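Local coordinates for acyl-CoA dehydrogenase domain protein Tcur3481 (Thermomonospora curvata, PDB 6WY9), which binds FAD and probably works as an acyl-CoA dehydrogenase, at residues Gly14-Ile19 with Cys72-Glu77; Ala229-Val234 with Glu274-Cys279. All coordinates share one frame; numbering follows the deposited sequence.

Contact 1: Gly14-Ile19 with Cys72-Glu77; sequences GLARQI and CVLLEE
Helical segments 14-19 and 72-77 run in nearly the same direction, 27° apart, with their axes 9.3 Å from each other at closest approach, and the CA atoms of Arg17 and Glu77 come within 6.1 Å. The small methyl of Ala16 fills the middle of this interface. Its CB lies 3.8 Å from CD1 of Leu74, and the CB of Glu77 approaches it from the other helix as well. With CG anti to the backbone N (chi1 175°), Leu74 extends its branched end to this methyl, and the same side chain packs on Leu87 and Leu91 of helix 87-100. Helices 5-23 and 67-80 thus pair inside the all-helical N-terminal domain of the acyl-CoA dehydrogenase fold.

Beside the apolar patch, Arg17 and Glu77 form a salt bridge. Arg17 NE donates to Glu77 OE1 over 2.9 Å, meeting this oxygen from above the carboxylate plane, and the flat groups stand 71° apart. The second arm, between Arg17 NH2 and Glu77 OE2, is modelled so short that its exact geometry is doubtful. Arg80 supplies a second cationic partner for Glu77 OE2. Replacing Arg17 with an alanine would probably leave the buried Glu77 carboxylate without its bond from NE and dependent on Arg80 for charge compensation.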
# COMPACT_ATOMS: atom_id res chain seq x y z
N GLY B 14 -28.65 -8.24 -18.93
CA GLY B 14 -28.54 -8.05 -20.37
C GLY B 14 -29.36 -6.87 -20.86
O GLY B 14 -28.92 -6.11 -21.73
N LEU B 15 -30.56 -6.71 -20.32
CA LEU B 15 -31.42 -5.60 -20.74
C LEU B 15 -30.77 -4.27 -20.38
O LEU B 15 -30.67 -3.36 -21.22
CB LEU B 15 -32.79 -5.75 -20.09
CG LEU B 15 -33.99 -4.88 -20.45
CD1 LEU B 15 -34.04 -4.66 -21.95
CD2 LEU B 15 -35.31 -5.52 -19.92
N ALA B 16 -30.33 -4.14 -19.12
CA ALA B 16 -29.68 -2.90 -18.71
C ALA B 16 -28.44 -2.63 -19.56
O ALA B 16 -28.21 -1.50 -20.00
CB ALA B 16 -29.31 -2.95 -17.23
N ARG B 17 -27.67 -3.68 -19.83
CA ARG B 17 -26.46 -3.51 -20.62
C ARG B 17 -26.78 -2.95 -22.00
O ARG B 17 -26.08 -2.06 -22.50
CB ARG B 17 -25.74 -4.84 -20.75
CG ARG B 17 -24.46 -4.75 -21.55
CD ARG B 17 -23.57 -5.97 -21.24
NE ARG B 17 -22.98 -5.91 -19.89
CZ ARG B 17 -22.49 -6.96 -19.20
NH1 ARG B 17 -22.52 -8.19 -19.70
NH2 ARG B 17 -21.98 -6.78 -18.00
N GLN B 18 -27.84 -3.45 -22.65
CA GLN B 18 -28.16 -2.98 -23.99
C GLN B 18 -28.61 -1.53 -23.95
O GLN B 18 -28.24 -0.72 -24.81
CB GLN B 18 -29.26 -3.84 -24.61
CG GLN B 18 -29.61 -3.40 -26.03
CD GLN B 18 -28.47 -3.65 -27.01
OE1 GLN B 18 -27.88 -2.72 -27.58
NE2 GLN B 18 -28.13 -4.93 -27.19
N ILE B 19 -29.45 -1.19 -22.97
CA ILE B 19 -29.96 0.17 -22.89
C ILE B 19 -28.82 1.15 -22.59
O ILE B 19 -28.66 2.18 -23.26
CB ILE B 19 -31.10 0.23 -21.87
CG1 ILE B 19 -32.31 -0.56 -22.41
CG2 ILE B 19 -31.49 1.70 -21.44
CD1 ILE B 19 -33.40 -0.65 -21.38
N CYS B 72 -28.80 -3.93 -7.16
CA CYS B 72 -27.34 -3.96 -7.30
C CYS B 72 -26.91 -4.41 -8.69
O CYS B 72 -25.90 -3.93 -9.22
CB CYS B 72 -26.74 -4.83 -6.21
SG CYS B 72 -26.82 -4.00 -4.56
N VAL B 73 -27.66 -5.34 -9.31
CA VAL B 73 -27.33 -5.76 -10.66
C VAL B 73 -27.48 -4.59 -11.61
O VAL B 73 -26.61 -4.32 -12.44
CB VAL B 73 -28.21 -6.97 -11.08
CG1 VAL B 73 -28.09 -7.28 -12.56
CG2 VAL B 73 -27.81 -8.19 -10.28
N LEU B 74 -28.58 -3.84 -11.47
CA LEU B 74 -28.79 -2.67 -12.31
C LEU B 74 -27.72 -1.59 -12.07
O LEU B 74 -27.23 -0.98 -13.03
CB LEU B 74 -30.18 -2.09 -12.07
CG LEU B 74 -30.53 -0.78 -12.77
CD1 LEU B 74 -30.62 -0.96 -14.32
CD2 LEU B 74 -31.84 -0.20 -12.21
N LEU B 75 -27.38 -1.32 -10.80
CA LEU B 75 -26.38 -0.28 -10.51
C LEU B 75 -25.00 -0.66 -11.02
O LEU B 75 -24.20 0.22 -11.38
CB LEU B 75 -26.32 -0.01 -8.98
CG LEU B 75 -27.60 0.66 -8.42
CD1 LEU B 75 -27.49 0.94 -6.91
CD2 LEU B 75 -27.96 1.94 -9.24
N GLU B 76 -24.67 -1.95 -10.95
CA GLU B 76 -23.38 -2.38 -11.43
C GLU B 76 -23.27 -2.17 -12.94
O GLU B 76 -22.25 -1.66 -13.44
CB GLU B 76 -23.12 -3.84 -11.05
CG GLU B 76 -21.80 -4.34 -11.60
CD GLU B 76 -21.47 -5.80 -11.26
OE1 GLU B 76 -22.28 -6.48 -10.59
OE2 GLU B 76 -20.39 -6.27 -11.67
N GLU B 77 -24.31 -2.54 -13.70
CA GLU B 77 -24.28 -2.20 -15.13
C GLU B 77 -24.23 -0.70 -15.35
O GLU B 77 -23.59 -0.24 -16.29
CB GLU B 77 -25.51 -2.74 -15.87
CG GLU B 77 -25.36 -4.12 -16.31
CD GLU B 77 -24.09 -4.40 -17.13
OE1 GLU B 77 -23.77 -3.74 -18.16
OE2 GLU B 77 -23.44 -5.34 -16.73

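Contact 2: Ala229-Val234 with Glu274-Cys279; sequences AVQLGV and EAMRVC
Gln231 NE2 is gripped by two backbone carbonyls, those of Ala304 and Gly337, while the CG of the same side chain touches the methyl of Met276 at the helix interface. The double hydrogen bond fixes the amide end of Gln231 and satisfies the buried NE2. Segments 229-234 and 274-279 belong to helices 215-248 and 260-288, neighbours in the C-terminal helical bundle of the acyl-CoA dehydrogenase fold. They pack antiparallel, 153° apart in direction, with their axes 9.9 Å from each other. Between the two segments the contact is made without a hydrogen bond, by side chains laid against one another.

Met276 provides one half of it. Its chain bends at the thioether (chi3 74°), which turns the methyl CE toward the opposing helix, where it lies 4.0 Å from Leu232 CA and equally far from Gln231 O. Nearer its base, Met276 CB faces Leu232 CD1 across 4.1 Å.

Leu232 sends its CB toward segment 274-279, and its side chain meets Arg277 at about a right angle. Its two methyls lie against both the base and the end of the arginine, because Arg277 is bent at chi3 and brings its guanidinium back over the leucine. Arg277 CB is 3.9 Å from Leu232 CD1. The polar end of Arg277 continues past the leucine to a weak ion pair with Glu76 of helix 67-80. On the far side of segment 274-279, Ala275 and Val278 pack against another protein chain of the assembly, so this helix serves both the bundle and a subunit interface. Over one face of the Arg277 guanidinium sits Leu232 CD1, 3.8 Å from NH2.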
# COMPACT_ATOMS: atom_id res chain seq x y z
N ALA B 229 -22.26 -1.13 -5.28
CA ALA B 229 -22.60 -1.77 -6.56
C ALA B 229 -22.17 -0.91 -7.75
O ALA B 229 -21.61 -1.41 -8.73
CB ALA B 229 -24.11 -2.07 -6.63
N VAL B 230 -22.42 0.41 -7.67
CA VAL B 230 -22.02 1.29 -8.77
C VAL B 230 -20.50 1.26 -8.92
O VAL B 230 -19.95 1.19 -10.03
CB VAL B 230 -22.52 2.73 -8.51
CG1 VAL B 230 -22.07 3.68 -9.66
CG2 VAL B 230 -24.04 2.76 -8.28
N GLN B 231 -19.80 1.32 -7.78
CA GLN B 231 -18.35 1.36 -7.82
C GLN B 231 -17.81 0.08 -8.44
O GLN B 231 -16.81 0.10 -9.16
CB GLN B 231 -17.78 1.53 -6.41
CG GLN B 231 -16.25 1.83 -6.39
CD GLN B 231 -15.96 3.27 -6.71
OE1 GLN B 231 -16.56 3.84 -7.64
NE2 GLN B 231 -15.06 3.89 -5.94
N LEU B 232 -18.40 -1.05 -8.09
CA LEU B 232 -17.96 -2.28 -8.73
C LEU B 232 -18.05 -2.15 -10.25
O LEU B 232 -17.13 -2.56 -10.97
CB LEU B 232 -18.81 -3.46 -8.24
CG LEU B 232 -18.54 -4.83 -8.91
CD1 LEU B 232 -17.04 -5.34 -8.66
CD2 LEU B 232 -19.60 -5.80 -8.36
N GLY B 233 -19.16 -1.59 -10.76
CA GLY B 233 -19.30 -1.45 -12.20
C GLY B 233 -18.32 -0.44 -12.78
O GLY B 233 -17.70 -0.69 -13.82
N VAL B 234 -18.12 0.68 -12.09
CA VAL B 234 -17.10 1.64 -12.53
C VAL B 234 -15.74 0.96 -12.64
O VAL B 234 -15.03 1.14 -13.64
CB VAL B 234 -17.03 2.85 -11.58
CG1 VAL B 234 -15.84 3.75 -11.97
CG2 VAL B 234 -18.40 3.65 -11.63
N GLU B 274 -12.40 -8.55 -7.72
CA GLU B 274 -12.98 -9.80 -7.19
C GLU B 274 -13.34 -9.66 -5.71
O GLU B 274 -14.40 -10.12 -5.27
CB GLU B 274 -12.01 -10.97 -7.40
CG GLU B 274 -12.00 -11.28 -8.90
CD GLU B 274 -11.66 -12.71 -9.30
OE1 GLU B 274 -10.87 -13.41 -8.60
OE2 GLU B 274 -12.14 -13.13 -10.37
N ALA B 275 -12.48 -8.99 -4.95
CA ALA B 275 -12.76 -8.77 -3.53
C ALA B 275 -13.99 -7.88 -3.33
O ALA B 275 -14.84 -8.16 -2.49
CB ALA B 275 -11.53 -8.15 -2.88
N MET B 276 -14.04 -6.76 -4.07
CA MET B 276 -15.20 -5.88 -4.06
C MET B 276 -16.48 -6.64 -4.29
O MET B 276 -17.46 -6.45 -3.58
CB MET B 276 -15.01 -4.82 -5.14
CG MET B 276 -13.94 -3.80 -4.72
SD MET B 276 -13.28 -2.89 -6.17
CE MET B 276 -14.76 -1.87 -6.39
N ARG B 277 -16.45 -7.52 -5.30
CA ARG B 277 -17.64 -8.24 -5.74
C ARG B 277 -18.11 -9.24 -4.69
O ARG B 277 -19.31 -9.33 -4.40
CB ARG B 277 -17.35 -8.93 -7.10
CG ARG B 277 -18.55 -9.80 -7.56
CD ARG B 277 -18.64 -10.04 -9.11
NE ARG B 277 -17.37 -10.03 -9.81
CZ ARG B 277 -17.03 -9.15 -10.76
NH1 ARG B 277 -15.86 -9.26 -11.33
NH2 ARG B 277 -17.86 -8.16 -11.14
N VAL B 278 -17.21 -10.03 -4.11
CA VAL B 278 -17.79 -10.97 -3.13
C VAL B 278 -18.26 -10.23 -1.87
O VAL B 278 -19.21 -10.67 -1.21
CB VAL B 278 -16.81 -12.10 -2.78
CG1 VAL B 278 -16.47 -12.91 -4.06
CG2 VAL B 278 -15.55 -11.56 -2.04
N CYS B 279 -17.63 -9.13 -1.50
CA CYS B 279 -18.13 -8.44 -0.31
C CYS B 279 -19.43 -7.72 -0.61
O CYS B 279 -20.26 -7.58 0.29
CB CYS B 279 -17.13 -7.46 0.23
SG CYS B 279 -15.56 -8.27 0.87

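How the contacts relate
Both contacts are buried pairings of two helices, but contact 1 lies in the N-terminal domain and contact 2 in the C-terminal bundle. Nearly parallel helices meet in contact 1, with a small apolar patch flanked by a salt bridge; the antiparallel pair of contact 2 is joined by van der Waals packing, with no hydrogen bond between its segments. Their centres are 14 Å apart, and helix 67-80 lies directly against helix 215-248: Leu75 CB touches Val230 CG2 at 3.7 Å. Glu76 OE2 also packs on Leu232 CD2, 3.4 Å away, beside its charged tie to Arg277. Contact 2, unlike contact 1, adjoins another protein chain.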